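Local structure of ATP phosphoribosyltransferase regulatory subunit (Bacillus halodurans, 3OD1) at residues Y200-K205 against L217-L221. The protein is probably required, together with the HisG subunit, for the first step of histidine biosynthesis and may allow its feedback regulation by histidine. Sequence-based numbering, arbitrary orientation.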
ATOM      1  N   TYR B 200     -28.898 -16.655  24.806  1.00 62.98           N
ATOM      2  CA  TYR B 200     -29.137 -17.910  24.109  1.00 60.77           C
ATOM      3  C   TYR B 200     -29.787 -18.947  25.021  1.00 65.70           C
ATOM      4  O   TYR B 200     -30.777 -19.578  24.637  1.00 65.68           O
ATOM      5  CB  TYR B 200     -27.818 -18.434  23.544  1.00 58.35           C
ATOM      6  CG  TYR B 200     -27.884 -19.775  22.850  1.00 57.90           C
ATOM      7  CD1 TYR B 200     -27.878 -19.862  21.462  1.00 56.98           C
ATOM      8  CD2 TYR B 200     -27.908 -20.956  23.580  1.00 58.71           C
ATOM      9  CE1 TYR B 200     -27.911 -21.084  20.822  1.00 53.63           C
ATOM     10  CE2 TYR B 200     -27.947 -22.183  22.950  1.00 55.92           C
ATOM     11  CZ  TYR B 200     -27.950 -22.241  21.574  1.00 54.89           C
ATOM     12  OH  TYR B 200     -27.979 -23.465  20.950  1.00 49.68           O
ATOM     13  N   ARG B 201     -29.242 -19.125  26.222  1.00 62.33           N
ATOM     14  CA  ARG B 201     -29.831 -20.060  27.185  1.00 69.60           C
ATOM     15  C   ARG B 201     -31.247 -19.630  27.567  1.00 66.93           C
ATOM     16  O   ARG B 201     -32.155 -20.454  27.640  1.00 63.31           O
ATOM     17  CB  ARG B 201     -28.969 -20.189  28.448  1.00 67.68           C
ATOM     18  CG  ARG B 201     -27.606 -20.821  28.232  1.00 72.13           C
ATOM     19  CD  ARG B 201     -26.757 -20.720  29.502  1.00 81.01           C
ATOM     20  NE  ARG B 201     -25.320 -20.792  29.235  1.00 82.85           N
ATOM     21  CZ  ARG B 201     -24.660 -21.926  29.010  1.00 83.74           C
ATOM     22  NH1 ARG B 201     -25.311 -23.084  29.010  1.00 84.78           N
ATOM     23  NH2 ARG B 201     -23.353 -21.902  28.778  1.00 81.11           N
ATOM     24  N   GLU B 202     -31.424 -18.335  27.803  1.00 71.77           N
ATOM     25  CA  GLU B 202     -32.721 -17.797  28.193  1.00 80.65           C
ATOM     26  C   GLU B 202     -33.747 -18.048  27.091  1.00 78.07           C
ATOM     27  O   GLU B 202     -34.882 -18.434  27.362  1.00 80.03           O
ATOM     28  CB  GLU B 202     -32.610 -16.297  28.478  1.00 90.02           C
ATOM     29  CG  GLU B 202     -33.703 -15.745  29.383  1.00103.13           C
ATOM     30  CD  GLU B 202     -33.495 -16.109  30.849  1.00112.73           C
ATOM     31  OE1 GLU B 202     -34.502 -16.324  31.561  1.00111.97           O
ATOM     32  OE2 GLU B 202     -32.325 -16.180  31.288  1.00116.14           O
ATOM     33  N   HIS B 203     -33.331 -17.834  25.847  1.00 70.36           N
ATOM     34  CA  HIS B 203     -34.214 -17.985  24.700  1.00 66.96           C
ATOM     35  C   HIS B 203     -34.640 -19.433  24.491  1.00 71.29           C
ATOM     36  O   HIS B 203     -35.792 -19.712  24.151  1.00 75.09           O
ATOM     37  CB  HIS B 203     -33.540 -17.461  23.433  1.00 67.52           C
ATOM     38  CG  HIS B 203     -34.442 -17.442  22.242  1.00 74.17           C
ATOM     39  ND1 HIS B 203     -34.212 -18.210  21.119  1.00 73.83           N
ATOM     40  CD2 HIS B 203     -35.587 -16.759  22.001  1.00 72.82           C
ATOM     41  CE1 HIS B 203     -35.169 -17.992  20.236  1.00 75.38           C
ATOM     42  NE2 HIS B 203     -36.017 -17.116  20.747  1.00 74.67           N
ATOM     43  N   VAL B 204     -33.703 -20.353  24.689  1.00 64.78           N
ATOM     44  CA  VAL B 204     -33.977 -21.768  24.492  1.00 67.01           C
ATOM     45  C   VAL B 204     -35.016 -22.258  25.498  1.00 69.44           C
ATOM     46  O   VAL B 204     -35.907 -23.036  25.159  1.00 64.10           O
ATOM     47  CB  VAL B 204     -32.689 -22.612  24.603  1.00 63.29           C
ATOM     48  CG1 VAL B 204     -33.004 -24.087  24.481  1.00 59.04           C
ATOM     49  CG2 VAL B 204     -31.693 -22.197  23.531  1.00 57.79           C
ATOM     50  N   LYS B 205     -34.903 -21.791  26.736  1.00 73.61           N
ATOM     51  CA  LYS B 205     -35.839 -22.186  27.778  1.00 79.06           C
ATOM     52  C   LYS B 205     -37.219 -21.568  27.565  1.00 80.68           C
ATOM     53  O   LYS B 205     -38.216 -22.080  28.072  1.00 81.97           O
ATOM     54  CB  LYS B 205     -35.290 -21.836  29.163  1.00 81.95           C
ATOM     55  CG  LYS B 205     -34.034 -22.607  29.523  1.00 86.88           C
ATOM     56  CD  LYS B 205     -33.750 -22.561  31.015  1.00 94.63           C
ATOM     57  CE  LYS B 205     -32.549 -23.431  31.367  1.00 98.54           C
ATOM     58  NZ  LYS B 205     -32.374 -23.588  32.839  1.00100.90           N
ATOM     59  N   LEU B 217     -29.901 -28.223  22.008  1.00 59.50           N
ATOM     60  CA  LEU B 217     -29.547 -26.832  21.755  1.00 59.25           C
ATOM     61  C   LEU B 217     -28.587 -26.319  22.822  1.00 62.33           C
ATOM     62  O   LEU B 217     -27.630 -25.595  22.526  1.00 54.92           O
ATOM     63  CB  LEU B 217     -30.800 -25.955  21.700  1.00 58.19           C
ATOM     64  CG  LEU B 217     -31.716 -26.204  20.497  1.00 55.32           C
ATOM     65  CD1 LEU B 217     -32.905 -25.264  20.509  1.00 56.51           C
ATOM     66  CD2 LEU B 217     -30.939 -26.050  19.213  1.00 48.78           C
HETATM   67  N   MSE B 218     -28.847 -26.722  24.061  1.00 63.16           N
HETATM   68  CA  MSE B 218     -28.066 -26.292  25.213  1.00 62.70           C
HETATM   69  C   MSE B 218     -26.631 -26.819  25.160  1.00 59.49           C
HETATM   70  O   MSE B 218     -25.667 -26.082  25.433  1.00 58.48           O
HETATM   71  CB  MSE B 218     -28.755 -26.764  26.500  1.00 65.13           C
HETATM   72  CG  MSE B 218     -28.718 -25.759  27.628  1.00 68.16           C
HETATM   73 SE   MSE B 218     -29.586 -24.091  27.140  0.61 65.35          SE
HETATM   74  CE  MSE B 218     -31.133 -24.192  28.318  1.00 61.77           C
ATOM     75  N   ASN B 219     -26.493 -28.092  24.797  1.00 55.67           N
ATOM     76  CA  ASN B 219     -25.188 -28.747  24.782  1.00 58.10           C
ATOM     77  C   ASN B 219     -24.260 -28.260  23.666  1.00 53.35           C
ATOM     78  O   ASN B 219     -23.050 -28.479  23.717  1.00 56.17           O
ATOM     79  CB  ASN B 219     -25.345 -30.271  24.746  1.00 66.29           C
ATOM     80  CG  ASN B 219     -25.718 -30.846  26.104  1.00 76.14           C
ATOM     81  OD1 ASN B 219     -25.190 -30.424  27.134  1.00 77.90           O
ATOM     82  ND2 ASN B 219     -26.635 -31.809  26.111  1.00 78.11           N
ATOM     83  N   LEU B 220     -24.831 -27.600  22.661  1.00 48.31           N
ATOM     84  CA  LEU B 220     -24.033 -26.978  21.604  1.00 47.12           C
ATOM     85  C   LEU B 220     -22.989 -26.063  22.215  1.00 45.87           C
ATOM     86  O   LEU B 220     -21.831 -26.091  21.822  1.00 47.00           O
ATOM     87  CB  LEU B 220     -24.922 -26.170  20.661  1.00 45.67           C
ATOM     88  CG  LEU B 220     -24.210 -25.269  19.648  1.00 46.39           C
ATOM     89  CD1 LEU B 220     -23.241 -26.075  18.786  1.00 42.06           C
ATOM     90  CD2 LEU B 220     -25.251 -24.569  18.795  1.00 42.01           C
ATOM     91  N   LEU B 221     -23.413 -25.257  23.186  1.00 53.02           N
ATOM     92  CA  LEU B 221     -22.542 -24.286  23.852  1.00 48.77           C
ATOM     93  C   LEU B 221     -21.327 -24.922  24.523  1.00 45.47           C
ATOM     94  O   LEU B 221     -20.322 -24.257  24.767  1.00 49.65           O
ATOM     95  CB  LEU B 221     -23.339 -23.505  24.891  1.00 53.21           C
ATOM     96  CG  LEU B 221     -23.811 -22.104  24.506  1.00 60.16           C
ATOM     97  CD1 LEU B 221     -24.164 -22.013  23.028  1.00 57.96           C
ATOM     98  CD2 LEU B 221     -24.982 -21.687  25.387  1.00 51.16           C
TER
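The carbonyl O of Leu217 takes a 2.7 Å hydrogen bond from Tyr200 OH and a weak one from Leu220 N. The two helices, 197-206 and 211-220, form an antiparallel helical hairpin within the synthetase-like part of this member of the class II aminoacyl-tRNA synthetase family. With CG anti to the backbone N (chi1 177°), the Tyr200 ring reaches across to the neighbouring helix. Its hydroxyl stands above the carbonyl plane of Leu217, 40° out of it, while that oxygen lies at the ring's edge. Over one ring face sits Leu221 CD1 in a CH-pi contact, 4.0 Å from the centroid. A phenylalanine here would probably cost the Leu217 carbonyl its short hydroxyl bond, and with it the polar link between the two helices at this point. Leu221's other methyl, CD2, lies over the centre of the Arg201 guanidinium, 3.6 Å from its CZ. Deeper in, Val204 CG1 meets Leu217 CB at 4.0 Å, and Leu188 of helix 182-193 touches Tyr200, Val204 and Leu217 alike. On the outer side selenomethionine Met218, bent at chi2 and chi3, passes SE by Arg201 CG and presses CE tightly against Lys205 CE at 3.4 Å.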